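Local coordinates for uncharacterized protein (Leptospirillum rubarum, PDB 3O2I) that is of unknown function but forms a dimer in which the sheet of one subunit is carried on by a strand of the other, at residues H28-V33 against H87-A92; L32-R37 against S70-Q75; Y57-E62 against K81-A86. All blocks are in the same frame, centred on the assembly; numbering follows the deposited sequence.

Contact 1 of 3, residues H28-V33 against H87-A92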
loop_
_atom_site.group_PDB
_atom_site.type_symbol
_atom_site.label_atom_id
_atom_site.label_comp_id
_atom_site.label_asym_id
_atom_site.label_seq_id
_atom_site.Cartn_x
_atom_site.Cartn_y
_atom_site.Cartn_z
ATOM N N HIS B 28 -4.559 -8.201 5.053
ATOM C CA HIS B 28 -3.679 -7.160 5.556
ATOM C C HIS B 28 -2.403 -7.041 4.729
ATOM O O HIS B 28 -1.898 -8.026 4.192
ATOM C CB HIS B 28 -3.370 -7.418 7.027
ATOM C CG HIS B 28 -4.576 -7.321 7.903
ATOM N ND1 HIS B 28 -4.931 -6.156 8.553
ATOM C CD2 HIS B 28 -5.535 -8.231 8.204
ATOM C CE1 HIS B 28 -6.046 -6.361 9.233
ATOM N NE2 HIS B 28 -6.431 -7.611 9.040
ATOM N N ILE B 29 -1.892 -5.819 4.643
ATOM C CA ILE B 29 -0.750 -5.493 3.797
ATOM C C ILE B 29 0.528 -5.284 4.607
ATOM O O ILE B 29 0.536 -4.492 5.557
ATOM C CB ILE B 29 -1.040 -4.176 3.015
ATOM C CG1 ILE B 29 -2.361 -4.308 2.220
ATOM C CG2 ILE B 29 0.137 -3.812 2.136
ATOM C CD1 ILE B 29 -2.802 -3.011 1.507
ATOM N N TYR B 30 1.605 -5.967 4.210
ATOM C CA TYR B 30 2.909 -5.824 4.851
ATOM C C TYR B 30 3.949 -5.369 3.839
ATOM O O TYR B 30 4.283 -6.092 2.900
ATOM C CB TYR B 30 3.321 -7.131 5.572
ATOM C CG TYR B 30 2.347 -7.415 6.672
ATOM C CD1 TYR B 30 2.569 -6.950 7.957
ATOM C CD2 TYR B 30 1.157 -8.069 6.408
ATOM C CE1 TYR B 30 1.640 -7.152 8.954
ATOM C CE2 TYR B 30 0.233 -8.284 7.399
ATOM C CZ TYR B 30 0.476 -7.813 8.664
ATOM O OH TYR B 30 -0.458 -8.010 9.642
ATOM N N GLU B 31 4.451 -4.157 4.037
ATOM C CA GLU B 31 5.442 -3.598 3.137
ATOM C C GLU B 31 6.871 -3.629 3.699
ATOM O O GLU B 31 7.100 -3.318 4.865
ATOM C CB GLU B 31 5.068 -2.165 2.779
ATOM C CG GLU B 31 5.986 -1.524 1.770
ATOM C CD GLU B 31 5.658 -0.046 1.556
ATOM O OE1 GLU B 31 4.878 0.513 2.355
ATOM O OE2 GLU B 31 6.176 0.544 0.585
ATOM N N LEU B 32 7.820 -3.983 2.835
ATOM C CA LEU B 32 9.247 -3.943 3.152
ATOM C C LEU B 32 9.916 -2.937 2.233
ATOM O O LEU B 32 9.756 -2.990 1.007
ATOM C CB LEU B 32 9.879 -5.320 2.944
ATOM C CG LEU B 32 9.381 -6.476 3.814
ATOM C CD1 LEU B 32 9.830 -7.811 3.249
ATOM C CD2 LEU B 32 9.845 -6.329 5.247
ATOM N N VAL B 33 10.670 -2.020 2.822
ATOM C CA VAL B 33 11.284 -0.945 2.056
ATOM C C VAL B 33 12.819 -0.981 2.134
ATOM O O VAL B 33 13.395 -1.087 3.216
ATOM C CB VAL B 33 10.788 0.420 2.549
ATOM C CG1 VAL B 33 11.482 1.541 1.797
ATOM C CG2 VAL B 33 9.242 0.529 2.409
ATOM N N HIS B 87 5.336 -18.647 5.455
ATOM C CA HIS B 87 4.233 -18.168 6.281
ATOM C C HIS B 87 2.972 -17.737 5.521
ATOM O O HIS B 87 2.038 -17.200 6.117
ATOM C CB HIS B 87 4.717 -17.064 7.225
ATOM C CG HIS B 87 5.565 -17.566 8.351
ATOM N ND1 HIS B 87 5.038 -18.231 9.438
ATOM C CD2 HIS B 87 6.901 -17.504 8.560
ATOM C CE1 HIS B 87 6.012 -18.553 10.270
ATOM N NE2 HIS B 87 7.154 -18.127 9.759
ATOM N N GLY B 88 2.943 -17.986 4.217
ATOM C CA GLY B 88 1.725 -17.815 3.443
ATOM C C GLY B 88 1.419 -16.403 2.970
ATOM O O GLY B 88 0.286 -16.115 2.573
ATOM N N PHE B 89 2.416 -15.523 3.011
ATOM C CA PHE B 89 2.284 -14.191 2.429
ATOM C C PHE B 89 2.279 -14.322 0.909
ATOM O O PHE B 89 2.969 -15.176 0.342
ATOM C CB PHE B 89 3.452 -13.289 2.847
ATOM C CG PHE B 89 3.446 -12.899 4.304
ATOM C CD1 PHE B 89 2.918 -11.686 4.707
ATOM C CD2 PHE B 89 4.010 -13.731 5.265
ATOM C CE1 PHE B 89 2.921 -11.319 6.041
ATOM C CE2 PHE B 89 4.019 -13.367 6.608
ATOM C CZ PHE B 89 3.470 -12.172 6.999
ATOM N N VAL B 90 1.492 -13.487 0.244
ATOM C CA VAL B 90 1.501 -13.455 -1.212
ATOM C C VAL B 90 1.975 -12.075 -1.624
ATOM O O VAL B 90 1.544 -11.077 -1.052
ATOM C CB VAL B 90 0.111 -13.791 -1.820
ATOM C CG1 VAL B 90 -0.375 -15.121 -1.292
ATOM C CG2 VAL B 90 -0.898 -12.725 -1.501
ATOM N N GLU B 91 2.899 -12.016 -2.576
ATOM C CA GLU B 91 3.445 -10.730 -2.990
ATOM C C GLU B 91 2.497 -10.045 -3.954
ATOM O O GLU B 91 2.032 -10.660 -4.910
ATOM C CB GLU B 91 4.812 -10.888 -3.649
ATOM C CG GLU B 91 5.459 -9.557 -4.037
ATOM C CD GLU B 91 6.847 -9.723 -4.633
ATOM O OE1 GLU B 91 7.223 -10.869 -4.962
ATOM O OE2 GLU B 91 7.559 -8.705 -4.772
ATOM N N ALA B 92 2.213 -8.773 -3.691
ATOM C CA ALA B 92 1.379 -7.963 -4.581
ATOM C C ALA B 92 2.267 -7.381 -5.664
ATOM O O ALA B 92 3.490 -7.298 -5.495
ATOM C CB ALA B 92 0.703 -6.859 -3.810
#
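Tyr30 and Phe89 carry this contact by themselves. CE1 of Phe89 approaches the Tyr30 ring obliquely, nearest its CD2 atom, 3.7 Å away, and lies 4.0 Å from Tyr30 CG. The two ring planes stand at 89°, the Phe89 edge turned toward the Tyr30 face, and the centroids are 5.7 Å apart, so this is an offset edge-to-face (T-shaped) pair. Phe89 reaches the CG side of the tyrosine ring, well away from the hydroxyl.

Both rings get there through the same first torsion. CG is anti to the carbonyl carbon in each, with chi1 -63° in Tyr30 and -70° in Phe89, and in each the bond from CA to CB points toward the other segment. They have some distance to cover, since the CA atoms of Tyr30 and Phe89 are 8.7 Å apart and strand 41-47 runs between strands 28-35 and 90-91. Gly88 takes a positive phi where the chain leaves helix 72-87, and the chain then runs through Phe89 toward strand 90-91.

Further out, the tyrosine hydroxyl is satisfied by a hydrogen bond with the backbone N of Trp51, which fixes the far end of the ring. Trp51 also stacks on Phe89 and meets Tyr30 edge-to-face; Phe56 adds another edge-to-face partner for Tyr30, and His47 one for Phe89. On its other side, strand 28-35 pairs in parallel with a strand of the second subunit. Taken together, this is an aromatic cluster in the buried core of an alpha+beta fold, joining an inner strand of the dimer-spanning sheet to the segment entering strand 90-91, outermost in this chain's part of the sheet, beneath the helices that pack on that face.

Contact 2 of 3, residues L32-R37 against S70-Q75; sequences LVSRDR and SDWHLQ
This is a helix-on-sheet contact of the alpha+beta fold, made where the first turn of helix 72-87 meets the far end of strand 28-35. Its one polar link runs from an indole to a backbone carbonyl: Trp72 NE1 donates to Val33 O over 2.8 Å, nearly straight at 166°. The acceptor lies almost in the indole plane, but the N-H arrives 41° above the carbonyl plane of Val33. CG of Trp72 is anti to its own backbone N (chi1 -175°), which swings the pyrrole side of the indole toward the strand.

The next residue along, Ser34, packs obliquely against the pyrrole part of the indole, with Trp72 CD1 3.6 Å from Ser34 CA and 3.7 Å from Ser34 CB. On the assembly side, Phe100 of the second subunit meets the Trp72 ring edge-to-face, and a strand of that subunit pairs in parallel with residues Leu32 to Arg35. The buried indole therefore sits at the junction of helix, strand and dimer interface.

Asp71 occupies the N-cap position without a side-chain capping bond. Its carbonyl oxygen accepts from both Leu74 N and Gln75 N as the first turn closes. Across from that turn, Ser34 OG rests 3.3 Å from His73 CA and 3.6 Å from His73 CB, while the imidazole leads away from the strand.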
loop_
_atom_site.group_PDB
_atom_site.type_symbol
_atom_site.label_atom_id
_atom_site.label_comp_id
_atom_site.label_asym_id
_atom_site.label_seq_id
_atom_site.Cartn_x
_atom_site.Cartn_y
_atom_site.Cartn_z
ATOM N N LEU B 32 7.820 -3.983 2.835
ATOM C CA LEU B 32 9.247 -3.943 3.152
ATOM C C LEU B 32 9.916 -2.937 2.233
ATOM O O LEU B 32 9.756 -2.990 1.007
ATOM C CB LEU B 32 9.879 -5.320 2.944
ATOM C CG LEU B 32 9.381 -6.476 3.814
ATOM C CD1 LEU B 32 9.830 -7.811 3.249
ATOM C CD2 LEU B 32 9.845 -6.329 5.247
ATOM N N VAL B 33 10.670 -2.020 2.822
ATOM C CA VAL B 33 11.284 -0.945 2.056
ATOM C C VAL B 33 12.819 -0.981 2.134
ATOM O O VAL B 33 13.395 -1.087 3.216
ATOM C CB VAL B 33 10.788 0.420 2.549
ATOM C CG1 VAL B 33 11.482 1.541 1.797
ATOM C CG2 VAL B 33 9.242 0.529 2.409
ATOM N N SER B 34 13.466 -0.892 0.978
ATOM C CA SER B 34 14.907 -0.672 0.908
ATOM C C SER B 34 15.130 0.767 0.477
ATOM O O SER B 34 14.948 1.114 -0.688
ATOM C CB SER B 34 15.566 -1.640 -0.082
ATOM O OG SER B 34 16.937 -1.329 -0.294
ATOM N N ARG B 35 15.509 1.607 1.429
ATOM C CA ARG B 35 15.686 3.028 1.178
ATOM C C ARG B 35 16.954 3.318 0.378
ATOM O O ARG B 35 18.009 2.743 0.641
ATOM C CB ARG B 35 15.721 3.788 2.500
ATOM C CG ARG B 35 14.438 3.678 3.295
ATOM C CD ARG B 35 14.575 4.345 4.646
ATOM N NE ARG B 35 13.495 3.935 5.532
ATOM C CZ ARG B 35 13.647 3.669 6.822
ATOM N NH1 ARG B 35 14.851 3.762 7.383
ATOM N NH2 ARG B 35 12.595 3.302 7.551
ATOM N N ASP B 36 16.836 4.220 -0.591
ATOM C CA ASP B 36 17.944 4.578 -1.467
ATOM C C ASP B 36 17.635 5.896 -2.162
ATOM O O ASP B 36 16.472 6.260 -2.330
ATOM C CB ASP B 36 18.180 3.480 -2.507
ATOM C CG ASP B 36 19.494 3.649 -3.252
ATOM O OD1 ASP B 36 20.490 3.019 -2.841
ATOM O OD2 ASP B 36 19.531 4.406 -4.246
ATOM N N ARG B 37 18.677 6.606 -2.572
ATOM C CA ARG B 37 18.511 7.919 -3.188
ATOM C C ARG B 37 17.734 7.861 -4.505
ATOM O O ARG B 37 16.800 8.634 -4.720
ATOM C CB ARG B 37 19.879 8.560 -3.421
ATOM C CG ARG B 37 20.800 8.497 -2.213
ATOM C CD ARG B 37 22.215 8.909 -2.584
ATOM N NE ARG B 37 23.060 9.102 -1.409
ATOM C CZ ARG B 37 24.280 9.630 -1.452
ATOM N NH1 ARG B 37 24.794 10.014 -2.614
ATOM N NH2 ARG B 37 24.985 9.777 -0.336
ATOM N N SER B 70 23.945 -10.584 2.744
ATOM C CA SER B 70 24.003 -9.435 1.842
ATOM C C SER B 70 23.539 -8.139 2.512
ATOM O O SER B 70 22.987 -8.166 3.613
ATOM C CB SER B 70 23.164 -9.700 0.588
ATOM O OG SER B 70 21.805 -9.940 0.919
ATOM N N ASP B 71 23.788 -7.012 1.844
ATOM C CA ASP B 71 23.272 -5.715 2.267
ATOM C C ASP B 71 21.763 -5.639 1.992
ATOM O O ASP B 71 21.239 -6.374 1.155
ATOM C CB ASP B 71 23.975 -4.580 1.523
ATOM C CG ASP B 71 25.459 -4.524 1.801
ATOM O OD1 ASP B 71 25.875 -4.843 2.937
ATOM O OD2 ASP B 71 26.206 -4.142 0.878
ATOM N N TRP B 72 21.073 -4.739 2.685
ATOM C CA TRP B 72 19.611 -4.747 2.684
ATOM C C TRP B 72 19.026 -4.741 1.261
ATOM O O TRP B 72 18.149 -5.543 0.951
ATOM C CB TRP B 72 19.056 -3.618 3.577
ATOM C CG TRP B 72 17.538 -3.615 3.736
ATOM C CD1 TRP B 72 16.678 -2.621 3.353
ATOM C CD2 TRP B 72 16.721 -4.653 4.306
ATOM N NE1 TRP B 72 15.380 -2.978 3.649
ATOM C CE2 TRP B 72 15.380 -4.219 4.234
ATOM C CE3 TRP B 72 16.993 -5.906 4.868
ATOM C CZ2 TRP B 72 14.315 -4.995 4.704
ATOM C CZ3 TRP B 72 15.938 -6.674 5.332
ATOM C CH2 TRP B 72 14.612 -6.218 5.245
ATOM N N HIS B 73 19.531 -3.871 0.389
ATOM C CA HIS B 73 19.027 -3.797 -0.982
ATOM C C HIS B 73 18.943 -5.164 -1.679
ATOM O O HIS B 73 18.172 -5.337 -2.627
ATOM C CB HIS B 73 19.815 -2.778 -1.824
ATOM C CG HIS B 73 21.190 -3.231 -2.209
ATOM N ND1 HIS B 73 21.471 -3.797 -3.434
ATOM C CD2 HIS B 73 22.365 -3.186 -1.537
ATOM C CE1 HIS B 73 22.759 -4.086 -3.498
ATOM N NE2 HIS B 73 23.325 -3.726 -2.360
ATOM N N LEU B 74 19.722 -6.134 -1.203
ATOM C CA LEU B 74 19.627 -7.496 -1.724
ATOM C C LEU B 74 18.928 -8.421 -0.728
ATOM O O LEU B 74 18.152 -9.305 -1.116
ATOM C CB LEU B 74 21.011 -8.052 -2.079
ATOM C CG LEU B 74 21.809 -7.322 -3.166
ATOM C CD1 LEU B 74 23.218 -7.900 -3.310
ATOM C CD2 LEU B 74 21.069 -7.355 -4.497
ATOM N N GLN B 75 19.204 -8.216 0.557
ATOM C CA GLN B 75 18.607 -9.042 1.603
ATOM C C GLN B 75 17.083 -8.934 1.619
ATOM O O GLN B 75 16.394 -9.912 1.900
ATOM C CB GLN B 75 19.174 -8.659 2.973
ATOM C CG GLN B 75 18.509 -9.366 4.143
ATOM C CD GLN B 75 19.102 -10.733 4.414
ATOM O OE1 GLN B 75 18.508 -11.555 5.116
ATOM N NE2 GLN B 75 20.290 -10.978 3.870
#

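Contact 3 of 3, residues Y57-E62 against K81-A86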
loop_
_atom_site.group_PDB
_atom_site.type_symbol
_atom_site.label_atom_id
_atom_site.label_comp_id
_atom_site.label_asym_id
_atom_site.label_seq_id
_atom_site.Cartn_x
_atom_site.Cartn_y
_atom_site.Cartn_z
ATOM N N TYR B 57 8.268 -7.827 12.975
ATOM C CA TYR B 57 9.722 -7.739 13.166
ATOM C C TYR B 57 10.358 -9.104 13.439
ATOM O O TYR B 57 11.400 -9.426 12.874
ATOM C CB TYR B 57 10.077 -6.764 14.289
ATOM C CG TYR B 57 10.161 -5.326 13.835
ATOM C CD1 TYR B 57 9.041 -4.503 13.855
ATOM C CD2 TYR B 57 11.358 -4.793 13.378
ATOM C CE1 TYR B 57 9.114 -3.181 13.431
ATOM C CE2 TYR B 57 11.446 -3.474 12.961
ATOM C CZ TYR B 57 10.321 -2.673 12.986
ATOM O OH TYR B 57 10.399 -1.367 12.567
ATOM N N ASN B 58 9.728 -9.895 14.304
ATOM C CA ASN B 58 10.190 -11.256 14.593
ATOM C C ASN B 58 10.262 -12.176 13.374
ATOM O O ASN B 58 11.120 -13.060 13.305
ATOM C CB ASN B 58 9.329 -11.898 15.680
ATOM C CG ASN B 58 9.770 -11.505 17.077
ATOM O OD1 ASN B 58 10.882 -11.827 17.504
ATOM N ND2 ASN B 58 8.901 -10.805 17.798
ATOM N N LEU B 59 9.359 -11.968 12.418
ATOM C CA LEU B 59 9.401 -12.709 11.163
ATOM C C LEU B 59 10.704 -12.465 10.397
ATOM O O LEU B 59 11.227 -13.380 9.762
ATOM C CB LEU B 59 8.207 -12.343 10.277
ATOM C CG LEU B 59 6.878 -12.968 10.689
ATOM C CD1 LEU B 59 5.769 -12.525 9.750
ATOM C CD2 LEU B 59 6.993 -14.486 10.705
ATOM N N LEU B 60 11.208 -11.231 10.437
ATOM C CA LEU B 60 12.455 -10.901 9.748
ATOM C C LEU B 60 13.630 -11.628 10.410
ATOM O O LEU B 60 14.513 -12.151 9.726
ATOM C CB LEU B 60 12.719 -9.381 9.717
ATOM C CG LEU B 60 11.654 -8.409 9.185
ATOM C CD1 LEU B 60 12.280 -7.070 8.732
ATOM C CD2 LEU B 60 10.833 -9.009 8.065
ATOM N N LEU B 61 13.650 -11.643 11.741
ATOM C CA LEU B 61 14.667 -12.407 12.458
ATOM C C LEU B 61 14.656 -13.855 11.962
ATOM O O LEU B 61 15.708 -14.419 11.671
ATOM C CB LEU B 61 14.455 -12.342 13.974
ATOM C CG LEU B 61 14.576 -10.928 14.559
ATOM C CD1 LEU B 61 14.220 -10.906 16.036
ATOM C CD2 LEU B 61 15.971 -10.356 14.341
ATOM N N GLU B 62 13.465 -14.439 11.826
ATOM C CA GLU B 62 13.359 -15.810 11.342
ATOM C C GLU B 62 14.027 -15.944 9.978
ATOM O O GLU B 62 14.878 -16.806 9.778
ATOM C CB GLU B 62 11.902 -16.264 11.259
ATOM C CG GLU B 62 11.283 -16.688 12.581
ATOM C CD GLU B 62 9.859 -17.206 12.410
ATOM O OE1 GLU B 62 9.618 -18.005 11.476
ATOM O OE2 GLU B 62 8.977 -16.809 13.205
ATOM N N LYS B 81 11.052 -13.544 0.024
ATOM C CA LYS B 81 10.949 -14.936 -0.427
ATOM C C LYS B 81 10.592 -15.897 0.701
ATOM O O LYS B 81 9.885 -16.879 0.490
ATOM C CB LYS B 81 12.257 -15.394 -1.071
ATOM C CG LYS B 81 12.469 -14.924 -2.496
ATOM C CD LYS B 81 13.711 -15.578 -3.095
ATOM C CE LYS B 81 13.556 -17.093 -3.176
ATOM N NZ LYS B 81 14.794 -17.768 -3.679
ATOM N N TYR B 82 11.083 -15.602 1.898
ATOM C CA TYR B 82 10.873 -16.471 3.050
ATOM C C TYR B 82 9.472 -16.312 3.634
ATOM O O TYR B 82 8.812 -17.302 3.946
ATOM C CB TYR B 82 11.941 -16.235 4.128
ATOM C CG TYR B 82 11.654 -16.967 5.417
ATOM C CD1 TYR B 82 11.974 -18.314 5.564
ATOM C CD2 TYR B 82 11.049 -16.318 6.483
ATOM C CE1 TYR B 82 11.697 -18.993 6.744
ATOM C CE2 TYR B 82 10.768 -16.982 7.661
ATOM C CZ TYR B 82 11.092 -18.321 7.788
ATOM O OH TYR B 82 10.801 -18.974 8.964
ATOM N N LEU B 83 9.022 -15.070 3.788
ATOM C CA LEU B 83 7.652 -14.821 4.225
ATOM C C LEU B 83 6.647 -15.497 3.298
ATOM O O LEU B 83 5.650 -16.057 3.754
ATOM C CB LEU B 83 7.356 -13.318 4.315
ATOM C CG LEU B 83 8.182 -12.549 5.352
ATOM C CD1 LEU B 83 7.713 -11.103 5.448
ATOM C CD2 LEU B 83 8.098 -13.221 6.708
ATOM N N VAL B 84 6.909 -15.443 1.996
ATOM C CA VAL B 84 6.003 -16.058 1.025
ATOM C C VAL B 84 5.966 -17.578 1.176
ATOM O O VAL B 84 4.892 -18.173 1.265
ATOM C CB VAL B 84 6.366 -15.687 -0.435
ATOM C CG1 VAL B 84 5.704 -16.659 -1.414
ATOM C CG2 VAL B 84 5.947 -14.252 -0.743
ATOM N N THR B 85 7.142 -18.200 1.228
ATOM C CA THR B 85 7.243 -19.663 1.272
ATOM C C THR B 85 6.899 -20.269 2.632
ATOM O O THR B 85 6.243 -21.304 2.714
ATOM C CB THR B 85 8.653 -20.131 0.881
ATOM O OG1 THR B 85 8.898 -19.806 -0.492
ATOM C CG2 THR B 85 8.786 -21.631 1.066
ATOM N N ALA B 86 7.334 -19.608 3.696
ATOM C CA ALA B 86 7.222 -20.158 5.039
ATOM C C ALA B 86 5.951 -19.775 5.795
ATOM O O ALA B 86 5.531 -20.492 6.696
ATOM C CB ALA B 86 8.448 -19.781 5.858
#
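The polar link between Glu62 and Tyr82 comes first. Tyr82 OH donates to Glu62 OE1 over 2.9 Å, using the anti lone pair, the one turned away from the other carboxylate oxygen. With Tyr82 CG opposite the backbone N (chi1 172°), the ring is carried out toward Glu62. The carboxylate and ring planes are 78° apart, and OE1 lies in the ring plane at its edge. His87 NE2 is hydrogen-bonded to the same OE1, so two groups grip this oxygen and probably limit rotation of the carboxylate.

Of the nonpolar contacts, one accompanies the hydrogen bond: Glu62 CB lies 3.8 Å from Tyr82 CE2, so the glutamate stem packs obliquely against the ring whose hydroxyl its carboxylate holds. Ala86 CB, one turn further along, sits over the rim of one face of the same ring. A phenylalanine in place of Tyr82 would keep the ring but is likely to leave Glu62 OE1 with one grip fewer and the carboxylate freer to turn. Deeper in, Leu83 CD2 wedges against Leu59, 3.7 Å from CB and 3.9 Å from CD1.

The two helical segments cross almost perpendicularly, at 96°, with their axes 10.1 Å apart at closest approach. Segment 57-62 thus lies across segment 81-86. Phe89 packs on both Leu59 and Leu83 from the sheet side, and Ile113 of the second subunit packs on Leu60 and Leu61.

In the fold
Contacts 1 and 3 are close neighbours, their centres about 10 Å apart, and they touch directly, the apolar part through Phe89 CZ, 3.6 Å from Leu59 CD1. Contact 2 lies about 16 Å from the centre of either. It shares strand 28-35 with contact 1 and helix 72-87 with contact 3, so the helix is tied to the sheet near its start and to helix 53-63 near its end. Leu32 CD2 reaches Leu60 CD2 at 4.0 Å, bridging contacts 2 and 3. The dithiothreitol site of Lys106, Thr107 and Arg110 lies on helix 106-117, which supplies no segment here, though the second subunit's copy of that helix packs on segment 57-62.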